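Local coordinates for beta-lactamase-like protein (Novosphingobium pentaromativorans US6-1, PDB 6AUF) that probably hydrolyses beta-lactam antibiotics as a dizinc metallo-beta-lactamase related to the B3 subclass, at residues 25-30 / 43-48; 38-43 / 59-64; 50-55 / 194-199. All coordinates share one frame; numbering follows the deposited sequence.

Interaction 1 of 3, residues 25-30 / 43-48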
ATOM      1  N   THR A  25      -8.504  19.890  12.400  1.00145.41           N
ATOM      2  CA  THR A  25      -9.303  19.636  11.207  1.00137.15           C
ATOM      3  C   THR A  25      -9.675  18.173  11.015  1.00126.26           C
ATOM      4  O   THR A  25     -10.782  17.887  10.553  1.00134.86           O
ATOM      5  CB  THR A  25      -8.557  20.136   9.965  1.00137.69           C
ATOM      6  OG1 THR A  25      -9.498  20.392   8.915  1.00135.32           O
ATOM      7  CG2 THR A  25      -7.522  19.094   9.498  1.00131.84           C
ATOM      8  N   THR A  26      -8.780  17.239  11.339  1.00100.63           N
ATOM      9  CA  THR A  26      -9.080  15.808  11.320  1.00102.82           C
ATOM     10  C   THR A  26      -9.129  15.228   9.911  1.00101.39           C
ATOM     11  O   THR A  26      -9.778  15.774   9.012  1.00100.94           O
ATOM     12  CB  THR A  26     -10.406  15.505  12.029  1.00 99.80           C
ATOM     13  OG1 THR A  26     -10.278  14.321  12.815  1.00 93.97           O
ATOM     14  CG2 THR A  26     -11.477  15.235  11.026  1.00 96.98           C
ATOM     15  N   LEU A  27      -8.435  14.112   9.713  1.00102.17           N
ATOM     16  CA  LEU A  27      -8.597  13.362   8.476  1.00 97.52           C
ATOM     17  C   LEU A  27     -10.014  12.817   8.359  1.00 91.50           C
ATOM     18  O   LEU A  27     -10.632  12.901   7.293  1.00 87.05           O
ATOM     19  CB  LEU A  27      -7.571  12.231   8.429  1.00 85.62           C
ATOM     20  CG  LEU A  27      -6.843  11.922   7.122  1.00 82.48           C
ATOM     21  CD1 LEU A  27      -6.935  13.043   6.107  1.00 82.64           C
ATOM     22  CD2 LEU A  27      -5.383  11.613   7.437  1.00 84.42           C
ATOM     23  N   ALA A  28     -10.554  12.291   9.462  1.00 87.50           N
ATOM     24  CA  ALA A  28     -11.852  11.627   9.440  1.00 88.25           C
ATOM     25  C   ALA A  28     -12.944  12.548   8.911  1.00 99.20           C
ATOM     26  O   ALA A  28     -13.578  12.260   7.890  1.00102.41           O
ATOM     27  CB  ALA A  28     -12.196  11.126  10.841  1.00 90.37           C
ATOM     28  N   THR A  29     -13.205  13.655   9.607  1.00100.39           N
ATOM     29  CA  THR A  29     -14.240  14.558   9.124  1.00 97.83           C
ATOM     30  C   THR A  29     -13.828  15.230   7.816  1.00 90.76           C
ATOM     31  O   THR A  29     -14.669  15.425   6.934  1.00 90.70           O
ATOM     32  CB  THR A  29     -14.609  15.593  10.200  1.00104.73           C
ATOM     33  OG1 THR A  29     -13.720  16.719  10.155  1.00106.19           O
ATOM     34  CG2 THR A  29     -14.578  14.962  11.593  1.00103.05           C
ATOM     35  N   ALA A  30     -12.548  15.552   7.644  1.00 89.69           N
ATOM     36  CA  ALA A  30     -12.146  16.181   6.392  1.00 89.00           C
ATOM     37  C   ALA A  30     -12.450  15.307   5.171  1.00 96.28           C
ATOM     38  O   ALA A  30     -12.596  15.835   4.062  1.00 96.36           O
ATOM     39  CB  ALA A  30     -10.663  16.539   6.448  1.00 88.60           C
ATOM     40  N   PRO A  43      -8.102  15.870  -2.393  1.00 85.08           N
ATOM     41  CA  PRO A  43      -7.049  16.211  -1.431  1.00 83.46           C
ATOM     42  C   PRO A  43      -7.522  16.060   0.004  1.00 82.96           C
ATOM     43  O   PRO A  43      -8.650  16.406   0.350  1.00100.77           O
ATOM     44  CB  PRO A  43      -6.722  17.669  -1.762  1.00 79.77           C
ATOM     45  CG  PRO A  43      -7.384  17.926  -3.099  1.00 83.49           C
ATOM     46  CD  PRO A  43      -8.588  17.060  -3.107  1.00 83.02           C
ATOM     47  N   ALA A  44      -6.643  15.529   0.835  1.00 83.56           N
ATOM     48  CA  ALA A  44      -6.821  15.331   2.257  1.00 81.37           C
ATOM     49  C   ALA A  44      -5.700  16.039   3.004  1.00 84.13           C
ATOM     50  O   ALA A  44      -4.581  16.148   2.494  1.00 88.47           O
ATOM     51  CB  ALA A  44      -6.814  13.838   2.623  1.00 73.64           C
ATOM     52  N   PRO A  45      -5.961  16.540   4.202  1.00 83.21           N
ATOM     53  CA  PRO A  45      -4.896  17.159   4.970  1.00 83.41           C
ATOM     54  C   PRO A  45      -3.908  16.094   5.396  1.00 81.18           C
ATOM     55  O   PRO A  45      -4.320  14.975   5.740  1.00 75.01           O
ATOM     56  CB  PRO A  45      -5.633  17.749   6.176  1.00 79.21           C
ATOM     57  CG  PRO A  45      -6.752  16.788   6.400  1.00 81.77           C
ATOM     58  CD  PRO A  45      -7.166  16.309   5.021  1.00 80.28           C
ATOM     59  N   PRO A  46      -2.610  16.384   5.372  1.00 84.89           N
ATOM     60  CA  PRO A  46      -1.641  15.405   5.873  1.00 82.17           C
ATOM     61  C   PRO A  46      -1.921  15.115   7.339  1.00 79.87           C
ATOM     62  O   PRO A  46      -2.593  15.880   8.034  1.00 85.28           O
ATOM     63  CB  PRO A  46      -0.283  16.098   5.686  1.00 85.16           C
ATOM     64  CG  PRO A  46      -0.551  17.318   4.833  1.00 80.42           C
ATOM     65  CD  PRO A  46      -1.988  17.682   5.062  1.00 81.61           C
ATOM     66  N   ALA A  47      -1.418  13.983   7.810  1.00 78.71           N
ATOM     67  CA  ALA A  47      -1.603  13.658   9.213  1.00 80.15           C
ATOM     68  C   ALA A  47      -0.397  12.888   9.721  1.00 84.63           C
ATOM     69  O   ALA A  47       0.428  12.391   8.954  1.00 90.35           O
ATOM     70  CB  ALA A  47      -2.888  12.862   9.454  1.00 72.38           C
ATOM     71  N   HIS A  48      -0.314  12.810  11.037  1.00 86.42           N
ATOM     72  CA  HIS A  48       0.754  12.124  11.739  1.00 81.39           C
ATOM     73  C   HIS A  48       0.259  10.732  12.107  1.00 82.36           C
ATOM     74  O   HIS A  48      -0.784  10.593  12.754  1.00 87.48           O
ATOM     75  CB  HIS A  48       1.139  12.925  12.978  1.00 71.28           C
ATOM     76  CG  HIS A  48       2.162  12.267  13.842  1.00 85.96           C
ATOM     77  ND1 HIS A  48       3.454  12.035  13.421  1.00 84.42           N
ATOM     78  CD2 HIS A  48       2.087  11.804  15.112  1.00 85.10           C
ATOM     79  CE1 HIS A  48       4.130  11.448  14.393  1.00 86.18           C
ATOM     80  NE2 HIS A  48       3.325  11.301  15.432  1.00 88.29           N
TER
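The methyl of A44 begins the contact: it points at segment 25-30 and meets L27, with A44 CB 3.6 Å from L27 CD1. The same methyl also touches C31 and C59, the two halves of a disulfide.

P45 follows and is met by three side chains. Its CD is 3.4 Å from L27 CD1 and 3.8 Å from A30 CB, the leucine and the alanine three residues on reaching this atom from directions about a right angle apart. Farther round the ring, P45 CG meets T25 CG2 at 3.9 Å. The torsion of T25 explains the choice of atom: with OG1 anti to the backbone N (chi1 -157°), CG2 sits between that N and the carbonyl carbon, which turns the methyl toward P45 CG. The P45 carbonyl oxygen is approached by both branches of L27, at 3.3 Å from CD1 and 3.9 Å from CD2; these are van der Waals contacts with carbon.

P46 points away from 25-30 and packs on K92 and L93. At A47 the side chain faces segment 25-30 again, and its CB meets L27 CD2 at 3.4 Å. L27 thus spans the sequence from A44 to A47 with its two methyls, and no hydrogen bond crosses between the segments. The contact is apolar and lies away from the zinc site.

In the fold, the short helix 27-30 is wedged between the start of strand 47-50 and helix 257-261. L27 also packs on F258 and L261, and S262 OG hydrogen-bonds to T26 OG1 and A28 N just beyond that helix. Across the contact, A47 pairs through its backbone with Y55, joining strand 47-50 to strand 53-55.

Interaction 2 of 3, residues 38-43 / 59-64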
ATOM      1  N   GLU A  38     -14.737   8.938  -5.505  1.00 86.81           N
ATOM      2  CA  GLU A  38     -14.714  10.398  -5.400  1.00 78.34           C
ATOM      3  C   GLU A  38     -13.483  10.877  -4.650  1.00 76.90           C
ATOM      4  O   GLU A  38     -12.972  11.967  -4.924  1.00 89.54           O
ATOM      5  CB  GLU A  38     -15.977  10.928  -4.704  1.00 89.61           C
ATOM      6  CG  GLU A  38     -17.305  10.620  -5.402  1.00 96.75           C
ATOM      7  CD  GLU A  38     -17.786   9.188  -5.163  1.00 96.99           C
ATOM      8  OE1 GLU A  38     -19.014   8.945  -5.303  1.00 96.34           O
ATOM      9  OE2 GLU A  38     -16.936   8.319  -4.832  1.00 78.98           O
ATOM     10  N   GLY A  39     -12.979  10.070  -3.723  1.00 70.34           N
ATOM     11  CA  GLY A  39     -11.882  10.478  -2.875  1.00 70.66           C
ATOM     12  C   GLY A  39     -10.486  10.241  -3.410  1.00 75.54           C
ATOM     13  O   GLY A  39      -9.544  10.888  -2.940  1.00 74.52           O
ATOM     14  N   TRP A  40     -10.332   9.335  -4.385  1.00 75.53           N
ATOM     15  CA  TRP A  40      -8.997   8.854  -4.746  1.00 73.13           C
ATOM     16  C   TRP A  40      -8.067   9.998  -5.120  1.00 78.61           C
ATOM     17  O   TRP A  40      -6.919  10.043  -4.668  1.00 83.68           O
ATOM     18  CB  TRP A  40      -9.068   7.847  -5.888  1.00 77.46           C
ATOM     19  CG  TRP A  40      -9.635   6.521  -5.488  1.00 82.80           C
ATOM     20  CD1 TRP A  40     -10.175   6.184  -4.277  1.00 84.92           C
ATOM     21  CD2 TRP A  40      -9.727   5.354  -6.306  1.00 75.19           C
ATOM     22  NE1 TRP A  40     -10.605   4.882  -4.296  1.00 81.43           N
ATOM     23  CE2 TRP A  40     -10.333   4.347  -5.530  1.00 79.78           C
ATOM     24  CE3 TRP A  40      -9.361   5.062  -7.625  1.00 68.40           C
ATOM     25  CZ2 TRP A  40     -10.578   3.066  -6.029  1.00 65.78           C
ATOM     26  CZ3 TRP A  40      -9.606   3.791  -8.118  1.00 61.15           C
ATOM     27  CH2 TRP A  40     -10.212   2.816  -7.324  1.00 58.10           C
ATOM     28  N   SER A  41      -8.533  10.928  -5.956  1.00 73.14           N
ATOM     29  CA  SER A  41      -7.728  12.083  -6.331  1.00 74.87           C
ATOM     30  C   SER A  41      -8.140  13.334  -5.569  1.00 85.43           C
ATOM     31  O   SER A  41      -7.822  14.456  -5.988  1.00 83.42           O
ATOM     32  CB  SER A  41      -7.807  12.316  -7.839  1.00 79.67           C
ATOM     33  OG  SER A  41      -7.192  11.244  -8.537  1.00 88.86           O
ATOM     34  N   HIS A  42      -8.835  13.159  -4.462  1.00 88.62           N
ATOM     35  CA  HIS A  42      -9.403  14.249  -3.691  1.00 81.59           C
ATOM     36  C   HIS A  42      -8.482  14.606  -2.539  1.00 84.78           C
ATOM     37  O   HIS A  42      -8.099  13.718  -1.761  1.00 90.43           O
ATOM     38  CB  HIS A  42     -10.772  13.858  -3.160  1.00 73.52           C
ATOM     39  CG  HIS A  42     -11.509  14.991  -2.536  1.00 84.93           C
ATOM     40  ND1 HIS A  42     -11.174  15.498  -1.301  1.00 86.77           N
ATOM     41  CD2 HIS A  42     -12.548  15.733  -2.983  1.00 81.00           C
ATOM     42  CE1 HIS A  42     -11.981  16.496  -1.007  1.00 81.37           C
ATOM     43  NE2 HIS A  42     -12.825  16.655  -2.009  1.00 88.51           N
ATOM     44  N   PRO A  43      -8.102  15.870  -2.393  1.00 85.08           N
ATOM     45  CA  PRO A  43      -7.049  16.211  -1.431  1.00 83.46           C
ATOM     46  C   PRO A  43      -7.522  16.060   0.004  1.00 82.96           C
ATOM     47  O   PRO A  43      -8.650  16.406   0.350  1.00100.77           O
ATOM     48  CB  PRO A  43      -6.722  17.669  -1.762  1.00 79.77           C
ATOM     49  CG  PRO A  43      -7.384  17.926  -3.099  1.00 83.49           C
ATOM     50  CD  PRO A  43      -8.588  17.060  -3.107  1.00 83.02           C
ATOM     51  N   CYS A  59      -7.803  11.486   0.249  1.00 73.27           N
ATOM     52  CA  CYS A  59      -8.942  10.967   1.000  1.00 73.44           C
ATOM     53  C   CYS A  59      -9.253   9.511   0.667  1.00 76.10           C
ATOM     54  O   CYS A  59      -9.832   8.807   1.504  1.00 71.86           O
ATOM     55  CB  CYS A  59     -10.178  11.832   0.735  1.00 76.60           C
ATOM     56  SG  CYS A  59     -10.268  13.404   1.681  1.00 81.18           S
ATOM     57  N   GLY A  60      -8.885   9.047  -0.527  1.00 68.53           N
ATOM     58  CA  GLY A  60      -9.229   7.709  -0.953  1.00 68.83           C
ATOM     59  C   GLY A  60      -8.056   6.745  -1.023  1.00 68.15           C
ATOM     60  O   GLY A  60      -8.227   5.541  -0.802  1.00 66.22           O
ATOM     61  N   ILE A  61      -6.861   7.249  -1.326  1.00 61.94           N
ATOM     62  CA  ILE A  61      -5.682   6.416  -1.521  1.00 63.95           C
ATOM     63  C   ILE A  61      -4.592   6.876  -0.566  1.00 67.12           C
ATOM     64  O   ILE A  61      -4.301   8.074  -0.482  1.00 70.56           O
ATOM     65  CB  ILE A  61      -5.180   6.468  -2.975  1.00 62.06           C
ATOM     66  CG1 ILE A  61      -6.279   6.021  -3.946  1.00 66.32           C
ATOM     67  CG2 ILE A  61      -3.936   5.608  -3.116  1.00 52.09           C
ATOM     68  CD1 ILE A  61      -6.685   4.541  -3.807  1.00 59.18           C
ATOM     69  N   ALA A  62      -3.976   5.929   0.130  1.00 64.77           N
ATOM     70  CA  ALA A  62      -2.915   6.277   1.061  1.00 60.40           C
ATOM     71  C   ALA A  62      -1.612   6.561   0.327  1.00 59.55           C
ATOM     72  O   ALA A  62      -1.393   6.148  -0.813  1.00 63.79           O
ATOM     73  CB  ALA A  62      -2.685   5.162   2.087  1.00 54.59           C
ATOM     74  N   SER A  63      -0.748   7.298   1.012  1.00 65.06           N
ATOM     75  CA  SER A  63       0.629   7.521   0.598  1.00 62.71           C
ATOM     76  C   SER A  63       1.395   7.771   1.886  1.00 64.35           C
ATOM     77  O   SER A  63       1.009   8.659   2.656  1.00 61.96           O
ATOM     78  CB  SER A  63       0.745   8.704  -0.363  1.00 62.42           C
ATOM     79  OG  SER A  63       2.042   8.756  -0.934  1.00 70.65           O
ATOM     80  N   ILE A  64       2.436   6.975   2.144  1.00 61.04           N
ATOM     81  CA  ILE A  64       3.094   6.940   3.448  1.00 59.98           C
ATOM     82  C   ILE A  64       4.479   7.558   3.347  1.00 71.66           C
ATOM     83  O   ILE A  64       5.269   7.190   2.470  1.00 79.37           O
ATOM     84  CB  ILE A  64       3.186   5.511   3.988  1.00 57.04           C
ATOM     85  CG1 ILE A  64       1.799   4.849   3.944  1.00 62.60           C
ATOM     86  CG2 ILE A  64       3.796   5.529   5.380  1.00 53.71           C
ATOM     87  CD1 ILE A  64       0.720   5.607   4.693  1.00 53.68           C
TER
HETATM   88  O   HOH W   1     -10.578   4.360  -1.367  1.00 59.85           O
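I61 lies over one face of the W40 indole, its CD1 3.8 Å from the centroid of the five-membered ring and only 4° from the ring normal, a CH-pi contact. CG1 of the same branch sits 3.7 Å from W40 CG, and the two side chains cross at a slant. The torsion of I61 sets this up: CG1 is anti to the carbonyl carbon (chi1 -58°), which brings the longer branch to the indole. Alongside, G60 CA approaches W40 CD1 obliquely. One water ties the two segments, accepting from W40 NE1 at 3.0 Å and donating to G60 O at 2.7 Å.

This pair lines the dizinc centre of the metallo-beta-lactamase fold: I61 packs on H112 and H251, W40 on D111 and H251, and all three are ligands of the second zinc. The W40 side chain also lies about 3 Å, nearest atoms, from a bound citrate that probably comes from the crystallisation liquor.

At the other end, a backbone bond joins the segments. C59 N donates to H42 O at 3.0 Å in a nearly straight bond (176°), while H42 ND1 turns to its own neighbour, P43 O, through a weak bond. C59 SG, disulfide-bonded to C31, lies obliquely to the imidazole, 3.8 Å from H42 ND1. T58 OG1 hydrogen-bonds with both segments, at W40 O and at G60 N and I61 N.

Interaction 3 of 3, residues 50-55 / 194-199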
ATOM      1  N   TYR A  50       2.538   7.952  13.401  1.00 73.44           N
ATOM      2  CA  TYR A  50       3.251   7.567  14.610  1.00 69.97           C
ATOM      3  C   TYR A  50       4.737   7.778  14.376  1.00 74.01           C
ATOM      4  O   TYR A  50       5.240   7.500  13.283  1.00 74.70           O
ATOM      5  CB  TYR A  50       2.970   6.106  14.986  1.00 66.55           C
ATOM      6  CG  TYR A  50       3.309   5.763  16.421  1.00 71.98           C
ATOM      7  CD1 TYR A  50       2.463   6.130  17.456  1.00 72.13           C
ATOM      8  CD2 TYR A  50       4.473   5.066  16.741  1.00 75.13           C
ATOM      9  CE1 TYR A  50       2.761   5.818  18.771  1.00 76.38           C
ATOM     10  CE2 TYR A  50       4.779   4.746  18.058  1.00 75.71           C
ATOM     11  CZ  TYR A  50       3.919   5.128  19.067  1.00 79.81           C
ATOM     12  OH  TYR A  50       4.203   4.823  20.379  1.00 80.04           O
ATOM     13  N   GLY A  51       5.425   8.288  15.399  1.00 78.03           N
ATOM     14  CA  GLY A  51       6.839   8.584  15.286  1.00 68.58           C
ATOM     15  C   GLY A  51       7.187   9.271  13.982  1.00 69.20           C
ATOM     16  O   GLY A  51       6.649  10.337  13.663  1.00 76.41           O
ATOM     17  N   ASN A  52       8.071   8.647  13.205  1.00 67.48           N
ATOM     18  CA  ASN A  52       8.596   9.194  11.958  1.00 72.47           C
ATOM     19  C   ASN A  52       7.703   8.906  10.755  1.00 74.09           C
ATOM     20  O   ASN A  52       8.159   9.066   9.610  1.00 75.84           O
ATOM     21  CB  ASN A  52      10.002   8.641  11.699  1.00 76.70           C
ATOM     22  CG  ASN A  52      10.010   7.116  11.491  1.00 84.06           C
ATOM     23  OD1 ASN A  52       8.959   6.457  11.492  1.00 75.53           O
ATOM     24  ND2 ASN A  52      11.202   6.556  11.291  1.00 85.27           N
ATOM     25  N   THR A  53       6.452   8.499  10.977  1.00 67.38           N
ATOM     26  CA  THR A  53       5.584   8.028   9.909  1.00 64.70           C
ATOM     27  C   THR A  53       4.366   8.929   9.772  1.00 70.96           C
ATOM     28  O   THR A  53       3.703   9.245  10.766  1.00 70.27           O
ATOM     29  CB  THR A  53       5.153   6.582  10.163  1.00 61.37           C
ATOM     30  OG1 THR A  53       6.326   5.780  10.294  1.00 61.56           O
ATOM     31  CG2 THR A  53       4.286   6.076   9.030  1.00 56.02           C
ATOM     32  N   TRP A  54       4.040   9.275   8.527  1.00 76.18           N
ATOM     33  CA  TRP A  54       3.070  10.304   8.204  1.00 71.96           C
ATOM     34  C   TRP A  54       2.138   9.840   7.093  1.00 78.61           C
ATOM     35  O   TRP A  54       2.578   9.215   6.121  1.00 80.64           O
ATOM     36  CB  TRP A  54       3.794  11.569   7.757  1.00 74.99           C
ATOM     37  CG  TRP A  54       4.866  12.029   8.710  1.00 78.33           C
ATOM     38  CD1 TRP A  54       6.181  11.695   8.684  1.00 77.07           C
ATOM     39  CD2 TRP A  54       4.699  12.924   9.817  1.00 82.72           C
ATOM     40  NE1 TRP A  54       6.852  12.320   9.709  1.00 84.59           N
ATOM     41  CE2 TRP A  54       5.964  13.083  10.417  1.00 82.44           C
ATOM     42  CE3 TRP A  54       3.603  13.615  10.349  1.00 77.01           C
ATOM     43  CZ2 TRP A  54       6.165  13.897  11.520  1.00 82.58           C
ATOM     44  CZ3 TRP A  54       3.802  14.417  11.450  1.00 78.70           C
ATOM     45  CH2 TRP A  54       5.072  14.551  12.027  1.00 82.89           C
ATOM     46  N   TYR A  55       0.850  10.155   7.234  1.00 75.80           N
ATOM     47  CA  TYR A  55      -0.081  10.017   6.122  1.00 71.34           C
ATOM     48  C   TYR A  55      -0.004  11.269   5.262  1.00 77.93           C
ATOM     49  O   TYR A  55      -0.127  12.385   5.771  1.00 85.83           O
ATOM     50  CB  TYR A  55      -1.513   9.808   6.616  1.00 62.34           C
ATOM     51  CG  TYR A  55      -2.478   9.419   5.517  1.00 62.80           C
ATOM     52  CD1 TYR A  55      -3.145  10.385   4.760  1.00 63.81           C
ATOM     53  CD2 TYR A  55      -2.718   8.078   5.227  1.00 59.23           C
ATOM     54  CE1 TYR A  55      -4.034  10.019   3.755  1.00 66.39           C
ATOM     55  CE2 TYR A  55      -3.597   7.704   4.226  1.00 54.81           C
ATOM     56  CZ  TYR A  55      -4.247   8.667   3.497  1.00 68.95           C
ATOM     57  OH  TYR A  55      -5.111   8.261   2.512  1.00 68.15           O
ATOM     58  N   TRP A 194       7.987  -1.768   9.639  1.00 56.64           N
ATOM     59  CA  TRP A 194       9.100  -1.027  10.238  1.00 60.79           C
ATOM     60  C   TRP A 194       8.701  -0.545  11.625  1.00 60.22           C
ATOM     61  O   TRP A 194       7.524  -0.551  11.988  1.00 61.19           O
ATOM     62  CB  TRP A 194       9.546   0.164   9.375  1.00 58.98           C
ATOM     63  CG  TRP A 194       8.520   1.265   9.239  1.00 54.63           C
ATOM     64  CD1 TRP A 194       8.449   2.428   9.974  1.00 59.81           C
ATOM     65  CD2 TRP A 194       7.440   1.317   8.310  1.00 51.93           C
ATOM     66  NE1 TRP A 194       7.381   3.197   9.556  1.00 57.17           N
ATOM     67  CE2 TRP A 194       6.745   2.543   8.537  1.00 58.34           C
ATOM     68  CE3 TRP A 194       6.980   0.454   7.311  1.00 50.65           C
ATOM     69  CZ2 TRP A 194       5.620   2.914   7.800  1.00 56.74           C
ATOM     70  CZ3 TRP A 194       5.858   0.827   6.576  1.00 54.06           C
ATOM     71  CH2 TRP A 194       5.193   2.042   6.823  1.00 55.15           C
ATOM     72  N   GLN A 195       9.702  -0.145  12.401  1.00 63.09           N
ATOM     73  CA  GLN A 195       9.485   0.312  13.769  1.00 68.89           C
ATOM     74  C   GLN A 195       9.371   1.833  13.844  1.00 74.35           C
ATOM     75  O   GLN A 195      10.067   2.564  13.131  1.00 64.86           O
ATOM     76  CB  GLN A 195      10.611  -0.164  14.686  1.00 58.80           C
ATOM     77  CG  GLN A 195      10.432   0.306  16.116  1.00 68.82           C
ATOM     78  CD  GLN A 195      11.489  -0.248  17.042  1.00 71.52           C
ATOM     79  OE1 GLN A 195      11.238  -1.194  17.777  1.00 71.62           O
ATOM     80  NE2 GLN A 195      12.680   0.338  17.011  1.00 65.05           N
ATOM     81  N   ALA A 196       8.473   2.301  14.715  1.00 78.13           N
ATOM     82  CA  ALA A 196       8.258   3.719  14.960  1.00 62.38           C
ATOM     83  C   ALA A 196       8.150   3.959  16.459  1.00 67.21           C
ATOM     84  O   ALA A 196       7.547   3.166  17.186  1.00 68.58           O
ATOM     85  CB  ALA A 196       7.002   4.223  14.256  1.00 61.24           C
ATOM     86  N   CYS A 197       8.741   5.052  16.924  1.00 73.87           N
ATOM     87  CA  CYS A 197       8.737   5.367  18.341  1.00 85.25           C
ATOM     88  C   CYS A 197       8.268   6.798  18.541  1.00 89.80           C
ATOM     89  O   CYS A 197       8.611   7.690  17.758  1.00 88.87           O
ATOM     90  CB  CYS A 197      10.118   5.153  18.943  1.00 85.59           C
ATOM     91  SG  CYS A 197      10.822   3.539  18.494  1.00 83.53           S
ATOM     92  N   ASP A 198       7.458   7.001  19.581  1.00 92.20           N
ATOM     93  CA  ASP A 198       6.883   8.310  19.847  1.00 86.04           C
ATOM     94  C   ASP A 198       7.915   9.181  20.544  1.00 97.49           C
ATOM     95  O   ASP A 198       9.110   8.869  20.528  1.00103.31           O
ATOM     96  CB  ASP A 198       5.594   8.184  20.675  1.00 84.53           C
ATOM     97  CG  ASP A 198       5.826   7.610  22.070  1.00 91.95           C
ATOM     98  OD1 ASP A 198       7.000   7.387  22.454  1.00 99.01           O
ATOM     99  OD2 ASP A 198       4.821   7.385  22.791  1.00 81.03           O
ATOM    100  N   GLU A 199       7.468  10.274  21.160  1.00107.06           N
ATOM    101  CA  GLU A 199       8.402  11.169  21.827  1.00105.77           C
ATOM    102  C   GLU A 199       8.941  10.583  23.121  1.00 96.72           C
ATOM    103  O   GLU A 199      10.027  10.980  23.559  1.00 91.80           O
ATOM    104  CB  GLU A 199       7.728  12.510  22.108  1.00116.76           C
ATOM    105  CG  GLU A 199       8.698  13.660  22.186  1.00128.32           C
ATOM    106  CD  GLU A 199       9.453  13.849  20.890  1.00130.72           C
ATOM    107  OE1 GLU A 199      10.538  14.474  20.915  1.00140.17           O
ATOM    108  OE2 GLU A 199       8.954  13.375  19.848  1.00119.61           O
TER
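G51 meets segment 194-199 with its backbone, its CA 3.2 Å from C197 O and 4.6 Å from D198 CA. It occupies the second position of a type II' turn from Y50 to T53, and its positive phi (44°) is the conformation such a turn needs there. The turn is closed by T53 N to Y50 O at 2.8 Å, with Y50 N to T53 O as the return bond. No backbone hydrogen bond passes between the segments.

The turn joins strands 47-50 and 53-55 at the margin of the seven-stranded sheet, and strand 190-197 belongs to the five-stranded one. The contact is therefore sheet-to-sheet packing in the alpha-beta/beta-alpha sandwich of the metallo-beta-lactamases.

One hydrogen bond spans the gap. W194 NE1 donates to T53 OG1 at 2.9 Å, nearly straight (166°) and within the plane of the indole. A chi1 of -57° sets T53 OG1 beside the backbone N and CG2 anti to it, so that the hydroxyl meets NE1 while the methyl meets the benzo part of the indole, CG2 to W194 CZ2 at 3.6 Å. T53 OG1 donates in turn to N52 OD1 at 3.0 Å, forming a short chain from indole to hydroxyl to amide.

At the other end the CD2-CE2 side of the Y50 ring meets A196, with CD2 3.6 Å from A196 CB, while A196 O sits at the ring edge, in plane, 3.3 Å from CE2. Y50 and D198 run side by side, pointing the same way; their polar ends are held by T202, Y50 OH by its carbonyl oxygen and D198 OD1 by its amide nitrogen.

In the fold
Interactions 1 and 2 share P43, and C31, immediately after 25-30, is disulfide-bonded to C59 of interaction 2. Y55, in segment 50-55 though not part of its contact with 194-199, reaches both: its N probably donates to A47 O, its ring touches L27, and its OH probably hydrogen-bonds with I61 O. All three contacts are partly buried, with two of seven, four of seven and three of nine touching residues buried. Interaction 1 is apolar and packs a short helix on the start of the edge strand. Interaction 2 mixes CH-pi, water and a backbone hydrogen bond beside the zinc ions. Interaction 3, away from the metals, joins the two sheets by a side-chain hydrogen bond and ring packing.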